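Local coordinates for vacuolar aminopeptidase 1 (PDB 5JGF), which removes N-terminal amino acids, preferably neutral or hydrophobic ones, from peptides in the yeast vacuole, as a zinc-dependent M18 aminopeptidase assembled into dodecamers, at residues G89-A94 and S342-H347; T293-E298 and G413-S418. All blocks are in the same frame, centred on the assembly; numbering follows the deposited sequence.

Contact 1. Residues G89-A94 and S342-H347; sequences GSHVDA and SADVNH. With ZN (zinc ion), chain K.
Gly89 and Ser342 pair in parallel near the ends where strands 86-91 and 339-347, neighbours in the mixed sheet of this M18 zinc aminopeptidase, approach the metal site. Ala343 N donates to Gly89 O at 2.8 Å, and beyond His91 and Ala343 the chains leave the regular pairing and part, with the metal site in the opening. A water donates both to Gly89 O and to Ser342 OG, linking the two strands a second time; Ser342 OG is also bonded to Asp429 on strand 426-434.

Ser90 reinforces the junction with its side chain. Its OG lies anti to the carbonyl carbon (chi1 -61°) and donates to Ala343 O at 2.9 Å, in the carbonyl plane and on a lone pair, while passing alongside the Ala343 methyl.

One step further along, His91 and Asp344 meet through zinc. The histidine binds the ion through NE2 at 2.1 Å; the aspartate grips it with both oxygens, unevenly, Asp344 OD1 at 2.1 Å and Asp344 OD2 at 2.5 Å from the zinc. Ring and carboxylate stand nearly perpendicular, 84° apart. Two waters and Asp262, from helix 261-278, also surround the ion, and Asp262 is shared with the second zinc.

Behind the ligand, Asp93 fixes the ring's rotation: His91 ND1 donates to Asp93 O at 3.0 Å, close to the ring plane, and more weakly to Asp93 OD2. On the aspartate's segment, one zinc-bound water donates back to Val345 O at 3.0 Å.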
loop_
_atom_site.group_PDB
_atom_site.type_symbol
_atom_site.label_atom_id
_atom_site.label_comp_id
_atom_site.label_asym_id
_atom_site.label_seq_id
_atom_site.Cartn_x
_atom_site.Cartn_y
_atom_site.Cartn_z
ATOM N N GLY D 89 -29.042 -42.175 2.985
ATOM C CA GLY D 89 -29.497 -40.877 3.447
ATOM C C GLY D 89 -29.101 -39.793 2.465
ATOM O O GLY D 89 -27.946 -39.724 2.057
ATOM N N SER D 90 -30.058 -38.954 2.080
ATOM C CA SER D 90 -29.800 -37.869 1.135
ATOM C C SER D 90 -30.581 -36.634 1.561
ATOM O O SER D 90 -31.426 -36.708 2.457
ATOM C CB SER D 90 -30.237 -38.276 -0.276
ATOM O OG SER D 90 -29.523 -39.413 -0.727
ATOM N N HIS D 91 -30.304 -35.494 0.938
ATOM C CA HIS D 91 -31.050 -34.298 1.299
ATOM C C HIS D 91 -31.889 -33.796 0.136
ATOM O O HIS D 91 -31.477 -33.865 -1.022
ATOM C CB HIS D 91 -30.120 -33.203 1.869
ATOM C CG HIS D 91 -29.174 -32.591 0.879
ATOM N ND1 HIS D 91 -29.492 -31.468 0.146
ATOM C CD2 HIS D 91 -27.887 -32.884 0.578
ATOM C CE1 HIS D 91 -28.438 -31.091 -0.559
ATOM N NE2 HIS D 91 -27.452 -31.933 -0.314
ATOM N N VAL D 92 -33.095 -33.335 0.452
ATOM C CA VAL D 92 -34.009 -32.849 -0.569
ATOM C C VAL D 92 -34.100 -31.337 -0.667
ATOM O O VAL D 92 -34.792 -30.819 -1.537
ATOM C CB VAL D 92 -35.425 -33.430 -0.373
ATOM C CG1 VAL D 92 -35.447 -34.886 -0.806
ATOM C CG2 VAL D 92 -35.846 -33.305 1.085
ATOM N N ASP D 93 -33.425 -30.621 0.229
ATOM C CA ASP D 93 -33.443 -29.170 0.133
ATOM C C ASP D 93 -32.376 -28.811 -0.896
ATOM O O ASP D 93 -31.409 -29.552 -1.079
ATOM C CB ASP D 93 -33.120 -28.502 1.480
ATOM C CG ASP D 93 -31.729 -28.843 1.999
ATOM O OD1 ASP D 93 -30.995 -27.904 2.396
ATOM O OD2 ASP D 93 -31.371 -30.038 2.028
ATOM N N ALA D 94 -32.572 -27.699 -1.592
ATOM C CA ALA D 94 -31.604 -27.241 -2.581
ATOM C C ALA D 94 -31.478 -25.732 -2.454
ATOM O O ALA D 94 -32.386 -25.071 -1.947
ATOM C CB ALA D 94 -32.064 -27.603 -3.981
ATOM N N SER D 342 -24.305 -42.340 2.776
ATOM C CA SER D 342 -24.653 -40.927 2.800
ATOM C C SER D 342 -24.499 -40.521 1.340
ATOM O O SER D 342 -23.384 -40.316 0.864
ATOM C CB SER D 342 -23.667 -40.147 3.672
ATOM O OG SER D 342 -23.901 -38.756 3.565
ATOM N N ALA D 343 -25.619 -40.433 0.628
ATOM C CA ALA D 343 -25.596 -40.109 -0.791
ATOM C C ALA D 343 -25.816 -38.635 -1.079
ATOM O O ALA D 343 -26.936 -38.133 -0.989
ATOM C CB ALA D 343 -26.640 -40.949 -1.532
ATOM N N ASP D 344 -24.731 -37.948 -1.421
ATOM C CA ASP D 344 -24.787 -36.530 -1.746
ATOM C C ASP D 344 -23.891 -36.340 -2.965
ATOM O O ASP D 344 -22.798 -36.901 -3.040
ATOM C CB ASP D 344 -24.277 -35.683 -0.575
ATOM C CG ASP D 344 -24.702 -34.227 -0.678
ATOM O OD1 ASP D 344 -25.266 -33.848 -1.722
ATOM O OD2 ASP D 344 -24.473 -33.464 0.286
ATOM N N VAL D 345 -24.366 -35.567 -3.931
ATOM C CA VAL D 345 -23.602 -35.327 -5.144
ATOM C C VAL D 345 -22.203 -34.804 -4.844
ATOM O O VAL D 345 -21.998 -34.074 -3.875
ATOM C CB VAL D 345 -24.323 -34.312 -6.058
ATOM C CG1 VAL D 345 -25.627 -34.910 -6.569
ATOM C CG2 VAL D 345 -24.597 -33.018 -5.290
ATOM N N ASN D 346 -21.237 -35.214 -5.658
ATOM C CA ASN D 346 -19.877 -34.730 -5.503
ATOM C C ASN D 346 -19.477 -34.065 -6.818
ATOM O O ASN D 346 -20.315 -33.889 -7.707
ATOM C CB ASN D 346 -18.900 -35.846 -5.102
ATOM C CG ASN D 346 -19.271 -37.189 -5.678
ATOM O OD1 ASN D 346 -19.635 -37.296 -6.842
ATOM N ND2 ASN D 346 -19.158 -38.234 -4.860
ATOM N N HIS D 347 -18.208 -33.713 -6.960
ATOM C CA HIS D 347 -17.773 -32.967 -8.134
ATOM C C HIS D 347 -17.193 -33.674 -9.345
ATOM O O HIS D 347 -16.172 -34.352 -9.252
ATOM C CB HIS D 347 -16.768 -31.901 -7.693
ATOM C CG HIS D 347 -17.243 -31.057 -6.553
ATOM N ND1 HIS D 347 -18.187 -30.064 -6.704
ATOM C CD2 HIS D 347 -16.911 -31.064 -5.239
ATOM C CE1 HIS D 347 -18.416 -29.495 -5.534
ATOM N NE2 HIS D 347 -17.655 -30.084 -4.629
HETATM ZN ZN ZN K . -25.549 -31.770 -1.295
HETATM O O HOH W 1 -25.856 -37.493 1.993
HETATM O O HOH W 2 -23.382 -31.850 -2.364
HETATM O O HOH W 3 -24.969 -30.074 -0.309
#

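Contact 2. Residues T293-E298 and G413-S418; sequences TLYDNE and GTIGPS
Apolar contact carries most of this meeting, and Ile415 is at its centre, reaching from the loop just before helix 416-423 toward both Tyr295 and Glu298. Its two branches divide the work. CG1 sits between the backbone N and the carbonyl carbon (chi1 61°), and the chain then extends so that Ile415 CD1 comes obliquely against the tyrosine ring, 3.6 Å from Tyr295 CD2 and a little farther from Tyr295 CE2. The other branch, Ile415 CG2, rests on the aliphatic part of the glutamate, 3.5 Å from Glu298 CG. Ser302 and Ala308 also touch this isoleucine, and Leu313 of helix 312-324 packs on Tyr295.

The segments lie where strand 289-295 of the central sheet runs out into the active-site loop and where helix 416-423 begins, beside the dinuclear zinc centre of this M18 aminopeptidase. Glu298 belongs to the zinc-binding residues of this protein, and by similarity probably also helps bind substrate.

Of the polar groups, Glu298 OE2 comes within 3.4 Å of Gly413 O, but both are acceptors and do not bond. The glutamate chain starts anti to its own N and bends at chi2 (-75°), which turns Glu298 OE2 toward Gly413 O and Thr414 CA.

Hydrogen bonding shapes each segment from within. Thr414 OG1 accepts from Gly416 N at 3.0 Å, capping the start of the helix, and also bonds Asp429. Within 293-298, Asn297 N donates to Asp296 OD2 at 2.6 Å, meeting that oxygen from above the carboxylate plane.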
loop_
_atom_site.group_PDB
_atom_site.type_symbol
_atom_site.label_atom_id
_atom_site.label_comp_id
_atom_site.label_asym_id
_atom_site.label_seq_id
_atom_site.Cartn_x
_atom_site.Cartn_y
_atom_site.Cartn_z
ATOM N N THR D 293 -33.841 -42.311 3.732
ATOM C CA THR D 293 -34.331 -41.190 4.506
ATOM C C THR D 293 -33.833 -39.920 3.829
ATOM O O THR D 293 -32.645 -39.790 3.531
ATOM C CB THR D 293 -33.854 -41.281 5.965
ATOM O OG1 THR D 293 -34.403 -42.471 6.559
ATOM C CG2 THR D 293 -34.324 -40.074 6.765
ATOM N N LEU D 294 -34.772 -39.012 3.570
ATOM C CA LEU D 294 -34.511 -37.748 2.888
ATOM C C LEU D 294 -34.601 -36.591 3.875
ATOM O O LEU D 294 -35.630 -36.397 4.527
ATOM C CB LEU D 294 -35.533 -37.563 1.767
ATOM C CG LEU D 294 -35.640 -38.757 0.811
ATOM C CD1 LEU D 294 -36.725 -38.486 -0.221
ATOM C CD2 LEU D 294 -34.296 -39.007 0.135
ATOM N N TYR D 295 -33.522 -35.819 3.963
ATOM C CA TYR D 295 -33.438 -34.702 4.896
ATOM C C TYR D 295 -33.559 -33.315 4.281
ATOM O O TYR D 295 -33.233 -33.095 3.114
ATOM C CB TYR D 295 -32.108 -34.769 5.651
ATOM C CG TYR D 295 -31.918 -36.036 6.451
ATOM C CD1 TYR D 295 -32.506 -36.182 7.707
ATOM C CD2 TYR D 295 -31.157 -37.091 5.948
ATOM C CE1 TYR D 295 -32.336 -37.350 8.445
ATOM C CE2 TYR D 295 -30.985 -38.265 6.677
ATOM C CZ TYR D 295 -31.574 -38.387 7.922
ATOM O OH TYR D 295 -31.402 -39.545 8.644
ATOM N N ASP D 296 -34.023 -32.383 5.103
ATOM C CA ASP D 296 -34.162 -30.989 4.715
ATOM C C ASP D 296 -32.941 -30.310 5.337
ATOM O O ASP D 296 -32.177 -30.940 6.069
ATOM C CB ASP D 296 -35.448 -30.415 5.330
ATOM C CG ASP D 296 -35.784 -29.013 4.835
ATOM O OD1 ASP D 296 -36.765 -28.434 5.353
ATOM O OD2 ASP D 296 -35.089 -28.487 3.937
ATOM N N ASN D 297 -32.744 -29.040 5.005
ATOM C CA ASN D 297 -31.687 -28.217 5.577
ATOM C C ASN D 297 -30.222 -28.654 5.584
ATOM O O ASN D 297 -29.460 -28.199 6.433
ATOM C CB ASN D 297 -32.089 -27.838 7.007
ATOM C CG ASN D 297 -33.450 -27.166 7.068
ATOM O OD1 ASN D 297 -33.810 -26.376 6.191
ATOM N ND2 ASN D 297 -34.206 -27.460 8.112
ATOM N N GLU D 298 -29.806 -29.512 4.663
ATOM C CA GLU D 298 -28.395 -29.895 4.634
ATOM C C GLU D 298 -27.586 -28.669 4.193
ATOM O O GLU D 298 -26.466 -28.439 4.659
ATOM C CB GLU D 298 -28.165 -31.044 3.645
ATOM C CG GLU D 298 -26.715 -31.558 3.556
ATOM C CD GLU D 298 -25.787 -30.629 2.780
ATOM O OE1 GLU D 298 -26.275 -29.900 1.896
ATOM O OE2 GLU D 298 -24.562 -30.644 3.040
ATOM N N GLY D 413 -19.036 -30.198 2.714
ATOM C CA GLY D 413 -19.415 -31.178 3.719
ATOM C C GLY D 413 -20.702 -31.895 3.367
ATOM O O GLY D 413 -21.354 -31.562 2.375
ATOM N N THR D 414 -21.065 -32.889 4.172
ATOM C CA THR D 414 -22.287 -33.657 3.949
ATOM C C THR D 414 -22.862 -34.045 5.309
ATOM O O THR D 414 -22.299 -33.705 6.347
ATOM C CB THR D 414 -22.018 -34.966 3.184
ATOM O OG1 THR D 414 -21.325 -35.875 4.045
ATOM C CG2 THR D 414 -21.174 -34.711 1.940
ATOM N N ILE D 415 -23.978 -34.766 5.291
ATOM C CA ILE D 415 -24.615 -35.215 6.523
ATOM C C ILE D 415 -23.950 -36.502 7.009
ATOM O O ILE D 415 -24.283 -37.014 8.077
ATOM C CB ILE D 415 -26.115 -35.515 6.302
ATOM C CG1 ILE D 415 -26.271 -36.639 5.274
ATOM C CG2 ILE D 415 -26.842 -34.260 5.828
ATOM C CD1 ILE D 415 -27.716 -37.037 4.998
ATOM N N GLY D 416 -23.016 -37.019 6.214
ATOM C CA GLY D 416 -22.339 -38.264 6.548
ATOM C C GLY D 416 -21.798 -38.376 7.961
ATOM O O GLY D 416 -22.175 -39.287 8.706
ATOM N N PRO D 417 -20.880 -37.481 8.352
ATOM C CA PRO D 417 -20.304 -37.509 9.698
ATOM C C PRO D 417 -21.370 -37.443 10.795
ATOM O O PRO D 417 -21.241 -38.096 11.832
ATOM C CB PRO D 417 -19.379 -36.299 9.694
ATOM C CG PRO D 417 -18.878 -36.291 8.277
ATOM C CD PRO D 417 -20.142 -36.545 7.480
ATOM N N SER D 418 -22.418 -36.655 10.563
ATOM C CA SER D 418 -23.498 -36.524 11.537
ATOM C C SER D 418 -24.216 -37.863 11.728
ATOM O O SER D 418 -24.412 -38.313 12.857
ATOM C CB SER D 418 -24.512 -35.463 11.090
ATOM O OG SER D 418 -23.950 -34.161 11.121
#

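Both contacts lie near the C-terminal ends of neighbouring parallel strands, contact 2 with a helix start added; strand 86-91 runs between 289-295 and 339-347, and the contact centres are about 7 Å apart. Contact 1 is wholly buried and polar, joining two strands through one backbone bond, a serine hydroxyl and a shared zinc; contact 2 is partly exposed, joins a strand end to a helix start, and relies on apolar carbons. They meet directly through probable backbone bonds of Ser90 and Val92 with Tyr295, while Asp93 OD2 of contact 1 accepts from the backbone N of Glu298. Asp429 likewise serves both, bonding Ser342 of one and Thr414 of the other.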